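Long-range contacts in LAE5 (Uncultured bacterium, PDB 5JD3), which probably hydrolyses ester bonds as an alpha/beta hydrolase esterase of the GDSL-like lipase/acylhydrolase family, found in the metagenome of a Spanish lake: residues A[86-91]-A[137-142]; A[106-111]-A[154-159]; A[47-52]-A[75-80]; A[29-34]-A[102-107]. All blocks are in the same frame, centred on the assembly; numbering follows the deposited sequence.

Interaction 1 (A[86-91]-A[137-142]); sequences NTVRDL and KTLDEL
Val88 and Thr138 make the closest approach between segments 86-91 and 137-142. The CG2 methyl of Val88 lies 3.8 Å from CG2 of Thr138, and the same threonine methyl stands 3.6 Å from Val88 O, so it covers both the side chain and the backbone of the first helical turn. Val88 CG2 is anti to its own N, and from there it also comes within 4.1 Å of Leu142 CD1. Leu142 spreads the packing one turn further, where CD1 meets Leu91 CB at 4.2 Å. Leu139 adds a thinner contact through its CB. These four apolar residues are buried, and Leu91 and Leu139 both continue down onto Met109 of strand 106-110. The pair thus joins two helices, 88-100 and 132-146, that cover one face of the central parallel sheet, as expected of the three-layer alpha/beta/alpha fold of GDSL hydrolases. Helix 88-100 starts here with a capping box: Thr87 N donates to Asp90 OD2 (3.0 Å) from above the carboxylate plane, while Thr87 OG1 accepts a weak bond from Arg89 N (3.2 Å). The looser side, partly open to solvent, holds Arg89 and the polar side of Thr138, whose OG1 is bonded to Glu134 O within its own helix. Arg89 starts away from helix 132-146, yet its guanidinium forms a salt bridge with Glu134 of that helix.

Interaction 2 (A[106-111]-A[154-159]); sequences YVAMMI and ILLTPY
Ile154 is held by the strand of segment 106-111 through both its N and its O, in the two peptides that flank its CA. The bonds from Ile154 N to Val107 O, from Met109 N to Ile154 O and from Leu156 N to Met109 O all measure 2.8 Å and are nearly straight at 164-169°. Their alternation, with Ala108 paired to Ile154 and Met109 to Leu155, is parallel beta pairing, and the two strand segments diverge by only 15°. CA-H...O contacts supplement these bonds; the shortest runs from Ala108 CA to Ile154 O at 3.2 Å. Apolar contacts divide between the two faces. On the face of Ala108 and Met110, Ala108 CB meets Leu156 CD1 at 4.0 Å, and Met110 CB packs on Leu156 CB at 3.7 Å. On the face of Met109 and Leu155 the side chains run side by side, and a bend at chi3 of Met109 (46°) brings its CE to 3.6 Å from Leu155 CD2. The extended Met110 brings its terminal methyl CE to the edge of the Tyr159 ring, near its plane and 3.3 Å from CE2. Tyr159 OH bonds to Ile215 O, near a Ser-His-Asp set consistent with a catalytic triad. Around the contact, helices 88-100 and 132-146 cover Met109, helix 194-201 covers Leu156 and Tyr159 on the opposite face, and strand 29-34 pairs with the far edge of strand 106-110.

Interaction 3 (A[47-52]-A[75-80]); sequences GGEGLF and RLRLVN
Glu49 has a chi1 of only -31°, short of a staggered position, and Arg77 runs fully extended from CG to NE with CG anti to its N; with these torsions the two side chains cross at about a right angle, bringing the carboxylate to the edge of the guanidinium. Glu49 OE1 sits near the guanidinium plane, facing NE and NH2 of Arg77. The salt bridge is clear, but the 2.4 Å modelled from OE1 to Arg77 NE is too short to be trusted in detail. Arg77 NH2 adds weak bonds to OE1 (2.9 Å) and OE2 (3.1 Å) of Glu49, and the two planes are 51° apart, so the pairing is not a flat two-pronged one. Water 1 donates to both Glu49 OE1 and Leu78 O, joining the carboxylate to the backbone of strand 77-82. Nearer the backbone, Glu49 CG rests 3.6 Å from Val79 CG2. Gly48, with a positive phi of 101°, lets the loop press its CA to 3.2 Å from Asn80 O, and its own O accepts a weak, long bond from Asn80 N (3.5 Å). With a single, weak backbone bond, the loop is fastened to this outermost sheet strand mainly by a partly solvent-open ion pair, whose exact geometry may also reflect crystal neighbours.

Interaction 4 (A[29-34]-A[102-107]); sequences KLVIIG and LKPDYV
Lys29 meets segment 102-107 with both its backbone and its side chain. The side chain leaves with CG anti to N and then bends at chi3 (76°), which swings the ammonium back to Leu102 O; NZ bonds there at 2.9 Å, in the carbonyl plane. Another oxygen, Glu49 OE2, offers NZ a long, weak ion pair. Asp105 grips the main chain of the same lysine: OD2, through its anti lone pair, accepts from Lys29 N at 2.8 Å. Asp105 N in turn donates to Lys29 O, and Tyr106 N donates to that oxygen too, so Lys29 O is held by two bonds. Parallel strand pairing follows, with Val31 N donating to Tyr106 O (3.0 Å). Strand 106-110 is reached from strand 77-82 through helix 88-100, a beta-alpha-beta crossover that passes over strand 29-34, and Leu102 to Asp105 form the return from that helix into the sheet. Lys103, with positive phi, marks the exit. On the face of Val31 and Val107, toward helix 88-100, Val31 CG2 is anti to the carbonyl carbon (chi1 of CG1 166°) and meets Pro104 CB at 3.6 Å; Leu102 CD1 reaches the same methyl at 4.2 Å, so a single branch serves both Leu102 and Pro104. On the other face, Leu30 stands at about a right angle to Tyr106, and its CD1 lies 3.6 Å from CB of the tyrosine. The Tyr106 ring continues away from Leu30, its edge-to-face partner being Phe24 and its hydroxyl bonding to Ala25 N.

Interactions 2, 3 and 4 lie on one parallel sheet. Interactions 2 and 4 share Tyr106 and Val107 and use strand 106-110 from opposite edges, while Lys29 and Leu30 join interaction 4 to the strand of interaction 3. Interaction 2, its centre about 4 Å from the centre of the chain, is wholly buried and combines straight backbone bonds with apolar packing. Interaction 1 is also buried but lies in the helical layer, where methyls do the work; it touches interaction 2 through Met109 and Ile111. Charges appear toward the periphery: in interaction 4 a lysine and an aspartate side chain each bind a backbone atom where the strands begin or are approached, and in interaction 3, at the sheet edge, a partly exposed salt bridge dominates.

Interaction 1 (A[86-91]-A[137-142])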
loop_
_atom_site.group_PDB
_atom_site.type_symbol
_atom_site.label_atom_id
_atom_site.label_comp_id
_atom_site.label_asym_id
_atom_site.label_seq_id
_atom_site.Cartn_x
_atom_site.Cartn_y
_atom_site.Cartn_z
ATOM N N ASN A 86 -2.456 -11.454 0.734
ATOM C CA ASN A 86 -3.668 -10.954 0.094
ATOM C C ASN A 86 -3.483 -10.473 -1.340
ATOM O O ASN A 86 -2.492 -9.822 -1.673
ATOM C CB ASN A 86 -4.263 -9.815 0.923
ATOM C CG ASN A 86 -5.248 -10.305 1.963
ATOM O OD1 ASN A 86 -6.298 -9.695 2.174
ATOM N ND2 ASN A 86 -4.922 -11.416 2.612
ATOM N N THR A 87 -4.453 -10.811 -2.182
ATOM C CA THR A 87 -4.576 -10.218 -3.504
ATOM C C THR A 87 -5.733 -9.228 -3.461
ATOM O O THR A 87 -6.354 -9.046 -2.414
ATOM C CB THR A 87 -4.823 -11.278 -4.593
ATOM O OG1 THR A 87 -6.078 -11.927 -4.357
ATOM C CG2 THR A 87 -3.710 -12.315 -4.592
ATOM N N VAL A 88 -6.030 -8.592 -4.589
ATOM C CA VAL A 88 -7.158 -7.669 -4.645
ATOM C C VAL A 88 -8.461 -8.460 -4.525
ATOM O O VAL A 88 -9.501 -7.918 -4.152
ATOM C CB VAL A 88 -7.151 -6.832 -5.944
ATOM C CG1 VAL A 88 -7.552 -7.682 -7.141
ATOM C CG2 VAL A 88 -8.069 -5.625 -5.806
ATOM N N ARG A 89 -8.385 -9.753 -4.830
ATOM C CA ARG A 89 -9.513 -10.661 -4.676
ATOM C C ARG A 89 -9.860 -10.838 -3.201
ATOM O O ARG A 89 -11.031 -10.851 -2.822
ATOM C CB ARG A 89 -9.195 -12.014 -5.318
ATOM C CG ARG A 89 -10.342 -13.009 -5.309
ATOM C CD ARG A 89 -9.896 -14.364 -5.845
ATOM N NE ARG A 89 -9.691 -14.347 -7.292
ATOM C CZ ARG A 89 -8.687 -14.960 -7.912
ATOM N NH1 ARG A 89 -7.785 -15.637 -7.213
ATOM N NH2 ARG A 89 -8.582 -14.894 -9.232
ATOM N N ASP A 90 -8.827 -10.967 -2.372
ATOM C CA ASP A 90 -9.006 -11.123 -0.933
ATOM C C ASP A 90 -9.507 -9.834 -0.287
ATOM O O ASP A 90 -10.288 -9.869 0.663
ATOM C CB ASP A 90 -7.693 -11.556 -0.275
ATOM C CG ASP A 90 -7.185 -12.882 -0.804
ATOM O OD1 ASP A 90 -8.019 -13.751 -1.137
ATOM O OD2 ASP A 90 -5.952 -13.057 -0.886
ATOM N N LEU A 91 -9.047 -8.701 -0.807
ATOM C CA LEU A 91 -9.443 -7.395 -0.291
ATOM C C LEU A 91 -10.939 -7.153 -0.453
ATOM O O LEU A 91 -11.602 -6.669 0.464
ATOM C CB LEU A 91 -8.661 -6.283 -0.992
ATOM C CG LEU A 91 -7.482 -5.672 -0.232
ATOM C CD1 LEU A 91 -6.504 -6.748 0.211
ATOM C CD2 LEU A 91 -6.785 -4.625 -1.087
ATOM N N LYS A 137 -10.620 -4.468 -12.936
ATOM C CA LYS A 137 -12.054 -4.466 -12.667
ATOM C C LYS A 137 -12.356 -4.434 -11.171
ATOM O O LYS A 137 -13.215 -3.676 -10.722
ATOM C CB LYS A 137 -12.712 -5.691 -13.305
ATOM C CG LYS A 137 -14.232 -5.681 -13.266
ATOM C CD LYS A 137 -14.813 -5.475 -14.657
ATOM C CE LYS A 137 -16.313 -5.719 -14.675
ATOM N NZ LYS A 137 -16.890 -5.530 -16.036
ATOM N N THR A 138 -11.642 -5.253 -10.406
ATOM C CA THR A 138 -11.852 -5.334 -8.964
ATOM C C THR A 138 -11.356 -4.077 -8.254
ATOM O O THR A 138 -12.035 -3.541 -7.379
ATOM C CB THR A 138 -11.147 -6.565 -8.360
ATOM O OG1 THR A 138 -11.522 -7.739 -9.091
ATOM C CG2 THR A 138 -11.531 -6.739 -6.899
ATOM N N LEU A 139 -10.170 -3.613 -8.637
ATOM C CA LEU A 139 -9.573 -2.423 -8.037
ATOM C C LEU A 139 -10.421 -1.184 -8.307
ATOM O O LEU A 139 -10.648 -0.368 -7.415
ATOM C CB LEU A 139 -8.154 -2.212 -8.568
ATOM C CG LEU A 139 -7.325 -1.077 -7.966
ATOM C CD1 LEU A 139 -7.011 -1.362 -6.509
ATOM C CD2 LEU A 139 -6.046 -0.878 -8.764
ATOM N N ASP A 140 -10.883 -1.056 -9.546
ATOM C CA ASP A 140 -11.737 0.057 -9.946
ATOM C C ASP A 140 -13.065 0.019 -9.199
ATOM O O ASP A 140 -13.617 1.058 -8.836
ATOM C CB ASP A 140 -11.977 0.023 -11.458
ATOM C CG ASP A 140 -13.002 1.044 -11.911
ATOM O OD1 ASP A 140 -12.608 2.190 -12.211
ATOM O OD2 ASP A 140 -14.201 0.697 -11.976
ATOM N N GLU A 141 -13.612 -1.162 -8.988
ATOM C CA GLU A 141 -14.861 -1.327 -8.263
ATOM C C GLU A 141 -14.764 -0.991 -6.787
ATOM O O GLU A 141 -15.637 -0.384 -6.241
ATOM C CB GLU A 141 -15.499 -2.683 -8.530
ATOM C CG GLU A 141 -16.542 -3.180 -7.533
ATOM C CD GLU A 141 -17.898 -2.429 -7.489
ATOM O OE1 GLU A 141 -18.231 -1.592 -8.377
ATOM O OE2 GLU A 141 -18.677 -2.671 -6.540
ATOM N N LEU A 142 -13.680 -1.398 -6.154
ATOM C CA LEU A 142 -13.473 -1.051 -4.752
ATOM C C LEU A 142 -13.378 0.460 -4.578
ATOM O O LEU A 142 -13.960 1.030 -3.655
ATOM C CB LEU A 142 -12.209 -1.719 -4.208
ATOM C CG LEU A 142 -12.213 -3.245 -4.112
ATOM C CD1 LEU A 142 -10.881 -3.745 -3.575
ATOM C CD2 LEU A 142 -13.362 -3.724 -3.239
#

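Interaction 2 (A[106-111]-A[154-159])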
loop_
_atom_site.group_PDB
_atom_site.type_symbol
_atom_site.label_atom_id
_atom_site.label_comp_id
_atom_site.label_asym_id
_atom_site.label_seq_id
_atom_site.Cartn_x
_atom_site.Cartn_y
_atom_site.Cartn_z
ATOM N N TYR A 106 -10.267 8.770 5.424
ATOM C CA TYR A 106 -9.377 8.507 4.302
ATOM C C TYR A 106 -9.076 7.016 4.203
ATOM O O TYR A 106 -9.037 6.314 5.212
ATOM C CB TYR A 106 -8.072 9.292 4.447
ATOM C CG TYR A 106 -8.235 10.794 4.444
ATOM C CD1 TYR A 106 -8.150 11.518 3.262
ATOM C CD2 TYR A 106 -8.460 11.490 5.623
ATOM C CE1 TYR A 106 -8.293 12.891 3.253
ATOM C CE2 TYR A 106 -8.604 12.864 5.625
ATOM C CZ TYR A 106 -8.520 13.560 4.438
ATOM O OH TYR A 106 -8.663 14.927 4.437
ATOM N N VAL A 107 -8.868 6.538 2.982
ATOM C CA VAL A 107 -8.472 5.153 2.766
ATOM C C VAL A 107 -7.239 5.075 1.876
ATOM O O VAL A 107 -7.235 5.588 0.757
ATOM C CB VAL A 107 -9.602 4.322 2.127
ATOM C CG1 VAL A 107 -9.082 2.958 1.700
ATOM C CG2 VAL A 107 -10.763 4.173 3.093
ATOM N N ALA A 108 -6.191 4.439 2.385
ATOM C CA ALA A 108 -4.999 4.179 1.593
ATOM C C ALA A 108 -4.934 2.696 1.253
ATOM O O ALA A 108 -5.054 1.845 2.133
ATOM C CB ALA A 108 -3.749 4.618 2.335
ATOM N N MET A 109 -4.757 2.387 -0.026
ATOM C CA MET A 109 -4.717 0.997 -0.457
ATOM C C MET A 109 -3.456 0.679 -1.248
ATOM O O MET A 109 -3.079 1.406 -2.168
ATOM C CB MET A 109 -5.955 0.659 -1.290
ATOM C CG MET A 109 -5.901 -0.711 -1.947
ATOM S SD MET A 109 -7.498 -1.237 -2.593
ATOM C CE MET A 109 -8.033 0.252 -3.428
ATOM N N MET A 110 -2.806 -0.414 -0.870
ATOM C CA MET A 110 -1.644 -0.905 -1.591
ATOM C C MET A 110 -1.792 -2.397 -1.853
ATOM O O MET A 110 -1.677 -3.214 -0.938
ATOM C CB MET A 110 -0.364 -0.626 -0.808
ATOM C CG MET A 110 0.853 -1.278 -1.413
ATOM S SD MET A 110 2.362 -0.920 -0.509
ATOM C CE MET A 110 3.404 -2.200 -1.176
ATOM N N ILE A 111 -2.054 -2.748 -3.106
ATOM C CA ILE A 111 -2.309 -4.134 -3.467
ATOM C C ILE A 111 -1.841 -4.405 -4.895
ATOM O O ILE A 111 -1.833 -3.506 -5.738
ATOM C CB ILE A 111 -3.813 -4.477 -3.315
ATOM C CG1 ILE A 111 -4.024 -5.989 -3.217
ATOM C CG2 ILE A 111 -4.639 -3.853 -4.439
ATOM C CD1 ILE A 111 -3.508 -6.589 -1.927
ATOM N N ILE A 154 -6.216 7.179 -1.273
ATOM C CA ILE A 154 -4.838 7.099 -1.744
ATOM C C ILE A 154 -4.503 5.710 -2.276
ATOM O O ILE A 154 -4.710 4.707 -1.592
ATOM C CB ILE A 154 -3.838 7.457 -0.625
ATOM C CG1 ILE A 154 -4.130 8.849 -0.060
ATOM C CG2 ILE A 154 -2.412 7.379 -1.140
ATOM C CD1 ILE A 154 -4.920 8.836 1.231
ATOM N N LEU A 155 -3.985 5.656 -3.497
ATOM C CA LEU A 155 -3.573 4.391 -4.092
ATOM C C LEU A 155 -2.054 4.299 -4.177
ATOM O O LEU A 155 -1.410 5.101 -4.853
ATOM C CB LEU A 155 -4.191 4.219 -5.481
ATOM C CG LEU A 155 -5.721 4.223 -5.524
ATOM C CD1 LEU A 155 -6.227 3.888 -6.919
ATOM C CD2 LEU A 155 -6.284 3.255 -4.497
ATOM N N LEU A 156 -1.488 3.321 -3.478
ATOM C CA LEU A 156 -0.048 3.095 -3.504
ATOM C C LEU A 156 0.279 1.955 -4.458
ATOM O O LEU A 156 -0.210 0.837 -4.290
ATOM C CB LEU A 156 0.487 2.788 -2.102
ATOM C CG LEU A 156 0.440 3.900 -1.048
ATOM C CD1 LEU A 156 -0.933 4.008 -0.398
ATOM C CD2 LEU A 156 1.518 3.682 0.005
ATOM N N THR A 157 1.106 2.243 -5.457
ATOM C CA THR A 157 1.426 1.267 -6.493
ATOM C C THR A 157 2.152 0.050 -5.924
ATOM O O THR A 157 2.942 0.171 -4.986
ATOM C CB THR A 157 2.286 1.898 -7.617
ATOM O OG1 THR A 157 2.470 0.952 -8.677
ATOM C CG2 THR A 157 3.645 2.327 -7.090
ATOM N N PRO A 158 1.862 -1.137 -6.476
ATOM C CA PRO A 158 2.663 -2.310 -6.122
ATOM C C PRO A 158 4.076 -2.139 -6.657
ATOM O O PRO A 158 4.274 -1.380 -7.605
ATOM C CB PRO A 158 1.934 -3.461 -6.819
ATOM C CG PRO A 158 1.222 -2.812 -7.962
ATOM C CD PRO A 158 0.806 -1.462 -7.451
ATOM N N TYR A 159 5.045 -2.819 -6.061
ATOM C CA TYR A 159 6.424 -2.643 -6.485
ATOM C C TYR A 159 7.176 -3.960 -6.574
ATOM O O TYR A 159 6.743 -4.985 -6.045
ATOM C CB TYR A 159 7.161 -1.698 -5.529
ATOM C CG TYR A 159 7.371 -2.272 -4.145
ATOM C CD1 TYR A 159 8.507 -3.014 -3.841
ATOM C CD2 TYR A 159 6.434 -2.075 -3.143
ATOM C CE1 TYR A 159 8.697 -3.545 -2.581
ATOM C CE2 TYR A 159 6.623 -2.598 -1.880
ATOM C CZ TYR A 159 7.751 -3.333 -1.604
ATOM O OH TYR A 159 7.932 -3.853 -0.344
#

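Interaction 3 (A[47-52]-A[75-80])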
loop_
_atom_site.group_PDB
_atom_site.type_symbol
_atom_site.label_atom_id
_atom_site.label_comp_id
_atom_site.label_asym_id
_atom_site.label_seq_id
_atom_site.Cartn_x
_atom_site.Cartn_y
_atom_site.Cartn_z
ATOM N N GLY A 47 -7.103 -5.184 15.827
ATOM C CA GLY A 47 -7.976 -4.633 14.807
ATOM C C GLY A 47 -7.472 -3.380 14.115
ATOM O O GLY A 47 -8.258 -2.625 13.543
ATOM N N GLY A 48 -6.164 -3.151 14.163
ATOM C CA GLY A 48 -5.576 -2.017 13.473
ATOM C C GLY A 48 -5.260 -0.840 14.374
ATOM O O GLY A 48 -4.281 -0.129 14.152
ATOM N N GLU A 49 -6.097 -0.621 15.383
ATOM C CA GLU A 49 -5.848 0.428 16.366
ATOM C C GLU A 49 -5.655 -0.188 17.743
ATOM O O GLU A 49 -6.438 -1.042 18.153
ATOM C CB GLU A 49 -7.004 1.426 16.419
ATOM C CG GLU A 49 -7.742 1.644 15.121
ATOM C CD GLU A 49 -8.812 2.708 15.257
ATOM O OE1 GLU A 49 -8.518 3.765 15.854
ATOM O OE2 GLU A 49 -9.945 2.487 14.782
ATOM N N GLY A 50 -4.629 0.254 18.463
ATOM C CA GLY A 50 -4.381 -0.275 19.791
ATOM C C GLY A 50 -3.111 0.211 20.461
ATOM O O GLY A 50 -2.470 1.157 20.006
ATOM N N LEU A 51 -2.747 -0.463 21.548
ATOM C CA LEU A 51 -1.647 -0.030 22.402
ATOM C C LEU A 51 -0.292 -0.627 22.019
ATOM O O LEU A 51 0.708 0.089 21.958
ATOM C CB LEU A 51 -1.965 -0.370 23.860
ATOM C CG LEU A 51 -3.044 0.494 24.511
ATOM C CD1 LEU A 51 -3.489 -0.096 25.839
ATOM C CD2 LEU A 51 -2.525 1.909 24.701
ATOM N N PHE A 52 -0.256 -1.933 21.765
ATOM C CA PHE A 52 1.012 -2.607 21.501
ATOM C C PHE A 52 0.986 -3.455 20.231
ATOM O O PHE A 52 0.203 -4.396 20.116
ATOM C CB PHE A 52 1.400 -3.478 22.700
ATOM C CG PHE A 52 1.657 -2.694 23.956
ATOM C CD1 PHE A 52 2.893 -2.111 24.183
ATOM C CD2 PHE A 52 0.662 -2.536 24.907
ATOM C CE1 PHE A 52 3.134 -1.386 25.334
ATOM C CE2 PHE A 52 0.897 -1.812 26.062
ATOM C CZ PHE A 52 2.135 -1.237 26.275
ATOM N N ARG A 75 -3.274 15.388 15.004
ATOM C CA ARG A 75 -4.089 14.349 15.640
ATOM C C ARG A 75 -4.681 13.352 14.643
ATOM O O ARG A 75 -5.898 13.173 14.578
ATOM C CB ARG A 75 -5.213 14.991 16.460
ATOM C CG ARG A 75 -4.716 15.891 17.582
ATOM C CD ARG A 75 -5.864 16.491 18.380
ATOM N NE ARG A 75 -6.613 15.482 19.122
ATOM C CZ ARG A 75 -6.285 15.052 20.337
ATOM N NH1 ARG A 75 -5.214 15.537 20.948
ATOM N NH2 ARG A 75 -7.027 14.133 20.938
ATOM N N LEU A 76 -3.814 12.703 13.874
ATOM C CA LEU A 76 -4.257 11.748 12.865
ATOM C C LEU A 76 -4.354 10.335 13.429
ATOM O O LEU A 76 -3.446 9.857 14.108
ATOM C CB LEU A 76 -3.316 11.771 11.659
ATOM C CG LEU A 76 -3.312 13.090 10.886
ATOM C CD1 LEU A 76 -2.292 13.065 9.756
ATOM C CD2 LEU A 76 -4.705 13.410 10.355
ATOM N N ARG A 77 -5.466 9.675 13.127
ATOM C CA ARG A 77 -5.761 8.347 13.651
ATOM C C ARG A 77 -5.568 7.284 12.570
ATOM O O ARG A 77 -6.415 7.119 11.696
ATOM C CB ARG A 77 -7.190 8.317 14.194
ATOM C CG ARG A 77 -7.608 7.027 14.872
ATOM C CD ARG A 77 -9.050 7.139 15.344
ATOM N NE ARG A 77 -9.583 5.873 15.834
ATOM C CZ ARG A 77 -10.830 5.704 16.258
ATOM N NH1 ARG A 77 -11.679 6.724 16.251
ATOM N NH2 ARG A 77 -11.231 4.515 16.688
ATOM N N LEU A 78 -4.450 6.567 12.633
ATOM C CA LEU A 78 -4.115 5.593 11.598
ATOM C C LEU A 78 -4.517 4.171 11.973
ATOM O O LEU A 78 -4.357 3.747 13.118
ATOM C CB LEU A 78 -2.618 5.641 11.282
ATOM C CG LEU A 78 -2.179 6.629 10.196
ATOM C CD1 LEU A 78 -2.331 8.071 10.659
ATOM C CD2 LEU A 78 -0.749 6.348 9.759
ATOM N N VAL A 79 -5.041 3.439 10.992
ATOM C CA VAL A 79 -5.473 2.061 11.192
ATOM C C VAL A 79 -4.795 1.124 10.196
ATOM O O VAL A 79 -4.827 1.364 8.988
ATOM C CB VAL A 79 -7.000 1.914 11.042
ATOM C CG1 VAL A 79 -7.447 0.533 11.500
ATOM C CG2 VAL A 79 -7.723 3.001 11.824
ATOM N N ASN A 80 -4.187 0.056 10.701
ATOM C CA ASN A 80 -3.554 -0.936 9.841
ATOM C C ASN A 80 -4.485 -2.116 9.582
ATOM O O ASN A 80 -4.836 -2.856 10.499
ATOM C CB ASN A 80 -2.241 -1.426 10.462
ATOM C CG ASN A 80 -1.406 -2.259 9.497
ATOM O OD1 ASN A 80 -1.910 -2.787 8.506
ATOM N ND2 ASN A 80 -0.117 -2.380 9.792
HETATM O O HOH W 1 -5.325 4.562 16.058
#

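Interaction 4 (A[29-34]-A[102-107])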
loop_
_atom_site.group_PDB
_atom_site.type_symbol
_atom_site.label_atom_id
_atom_site.label_comp_id
_atom_site.label_asym_id
_atom_site.label_seq_id
_atom_site.Cartn_x
_atom_site.Cartn_y
_atom_site.Cartn_z
ATOM N N LYS A 29 -9.421 10.020 10.444
ATOM C CA LYS A 29 -8.991 8.633 10.576
ATOM C C LYS A 29 -8.614 8.040 9.223
ATOM O O LYS A 29 -9.432 7.989 8.304
ATOM C CB LYS A 29 -10.079 7.778 11.229
ATOM C CG LYS A 29 -9.789 6.283 11.151
ATOM C CD LYS A 29 -10.435 5.509 12.288
ATOM C CE LYS A 29 -11.926 5.333 12.073
ATOM N NZ LYS A 29 -12.487 4.283 12.969
ATOM N N LEU A 30 -7.368 7.591 9.112
ATOM C CA LEU A 30 -6.877 6.976 7.887
ATOM C C LEU A 30 -6.760 5.462 8.032
ATOM O O LEU A 30 -6.069 4.965 8.922
ATOM C CB LEU A 30 -5.521 7.569 7.497
ATOM C CG LEU A 30 -4.744 6.832 6.404
ATOM C CD1 LEU A 30 -5.498 6.849 5.082
ATOM C CD2 LEU A 30 -3.355 7.429 6.239
ATOM N N VAL A 31 -7.440 4.734 7.153
ATOM C CA VAL A 31 -7.359 3.280 7.141
ATOM C C VAL A 31 -6.483 2.809 5.987
ATOM O O VAL A 31 -6.770 3.088 4.823
ATOM C CB VAL A 31 -8.754 2.631 7.028
ATOM C CG1 VAL A 31 -8.633 1.158 6.670
ATOM C CG2 VAL A 31 -9.528 2.811 8.324
ATOM N N ILE A 32 -5.409 2.100 6.319
ATOM C CA ILE A 32 -4.485 1.590 5.314
ATOM C C ILE A 32 -4.603 0.075 5.201
ATOM O O ILE A 32 -4.369 -0.652 6.167
ATOM C CB ILE A 32 -3.032 1.978 5.640
ATOM C CG1 ILE A 32 -2.927 3.489 5.857
ATOM C CG2 ILE A 32 -2.098 1.526 4.529
ATOM C CD1 ILE A 32 -1.555 3.954 6.287
ATOM N N ILE A 33 -4.966 -0.396 4.012
ATOM C CA ILE A 33 -5.248 -1.809 3.799
ATOM C C ILE A 33 -4.392 -2.377 2.664
ATOM O O ILE A 33 -4.116 -1.691 1.679
ATOM C CB ILE A 33 -6.755 -2.025 3.501
ATOM C CG1 ILE A 33 -7.091 -3.513 3.388
ATOM C CG2 ILE A 33 -7.178 -1.266 2.248
ATOM C CD1 ILE A 33 -8.569 -3.790 3.220
ATOM N N GLY A 34 -3.955 -3.624 2.816
ATOM C CA GLY A 34 -3.131 -4.268 1.808
ATOM C C GLY A 34 -2.608 -5.629 2.229
ATOM O O GLY A 34 -3.224 -6.318 3.041
ATOM N N LEU A 102 -15.479 0.608 9.436
ATOM C CA LEU A 102 -14.663 1.403 10.344
ATOM C C LEU A 102 -14.934 2.894 10.172
ATOM O O LEU A 102 -14.415 3.715 10.927
ATOM C CB LEU A 102 -13.178 1.108 10.126
ATOM C CG LEU A 102 -12.763 -0.344 10.379
ATOM C CD1 LEU A 102 -11.258 -0.511 10.242
ATOM C CD2 LEU A 102 -13.237 -0.804 11.749
ATOM N N LYS A 103 -15.746 3.269 9.198
ATOM C CA LYS A 103 -16.082 4.669 8.941
ATOM C C LYS A 103 -14.904 5.597 8.785
ATOM O O LYS A 103 -14.757 6.534 9.520
ATOM C CB LYS A 103 -17.052 5.205 9.986
ATOM C CG LYS A 103 -18.366 4.480 10.093
ATOM C CD LYS A 103 -18.704 4.222 11.547
ATOM C CE LYS A 103 -20.030 3.499 11.767
ATOM N NZ LYS A 103 -20.435 2.488 10.742
ATOM N N PRO A 104 -14.038 5.337 7.836
ATOM C CA PRO A 104 -12.816 6.138 7.744
ATOM C C PRO A 104 -13.028 7.461 7.017
ATOM O O PRO A 104 -13.965 7.592 6.228
ATOM C CB PRO A 104 -11.877 5.232 6.952
ATOM C CG PRO A 104 -12.794 4.493 6.036
ATOM C CD PRO A 104 -14.099 4.315 6.775
ATOM N N ASP A 105 -12.161 8.430 7.289
ATOM C CA ASP A 105 -12.176 9.697 6.572
ATOM C C ASP A 105 -11.314 9.580 5.323
ATOM O O ASP A 105 -11.591 10.202 4.298
ATOM C CB ASP A 105 -11.674 10.830 7.469
ATOM C CG ASP A 105 -12.545 11.032 8.692
ATOM O OD1 ASP A 105 -13.767 11.230 8.528
ATOM O OD2 ASP A 105 -12.009 10.984 9.819
ATOM N N TYR A 106 -10.267 8.770 5.424
ATOM C CA TYR A 106 -9.377 8.507 4.302
ATOM C C TYR A 106 -9.076 7.016 4.203
ATOM O O TYR A 106 -9.037 6.314 5.212
ATOM C CB TYR A 106 -8.072 9.292 4.447
ATOM C CG TYR A 106 -8.235 10.794 4.444
ATOM C CD1 TYR A 106 -8.150 11.518 3.262
ATOM C CD2 TYR A 106 -8.460 11.490 5.623
ATOM C CE1 TYR A 106 -8.293 12.891 3.253
ATOM C CE2 TYR A 106 -8.604 12.864 5.625
ATOM C CZ TYR A 106 -8.520 13.560 4.438
ATOM O OH TYR A 106 -8.663 14.927 4.437
ATOM N N VAL A 107 -8.868 6.538 2.982
ATOM C CA VAL A 107 -8.472 5.153 2.766
ATOM C C VAL A 107 -7.239 5.075 1.876
ATOM O O VAL A 107 -7.235 5.588 0.757
ATOM C CB VAL A 107 -9.602 4.322 2.127
ATOM C CG1 VAL A 107 -9.082 2.958 1.700
ATOM C CG2 VAL A 107 -10.763 4.173 3.093
#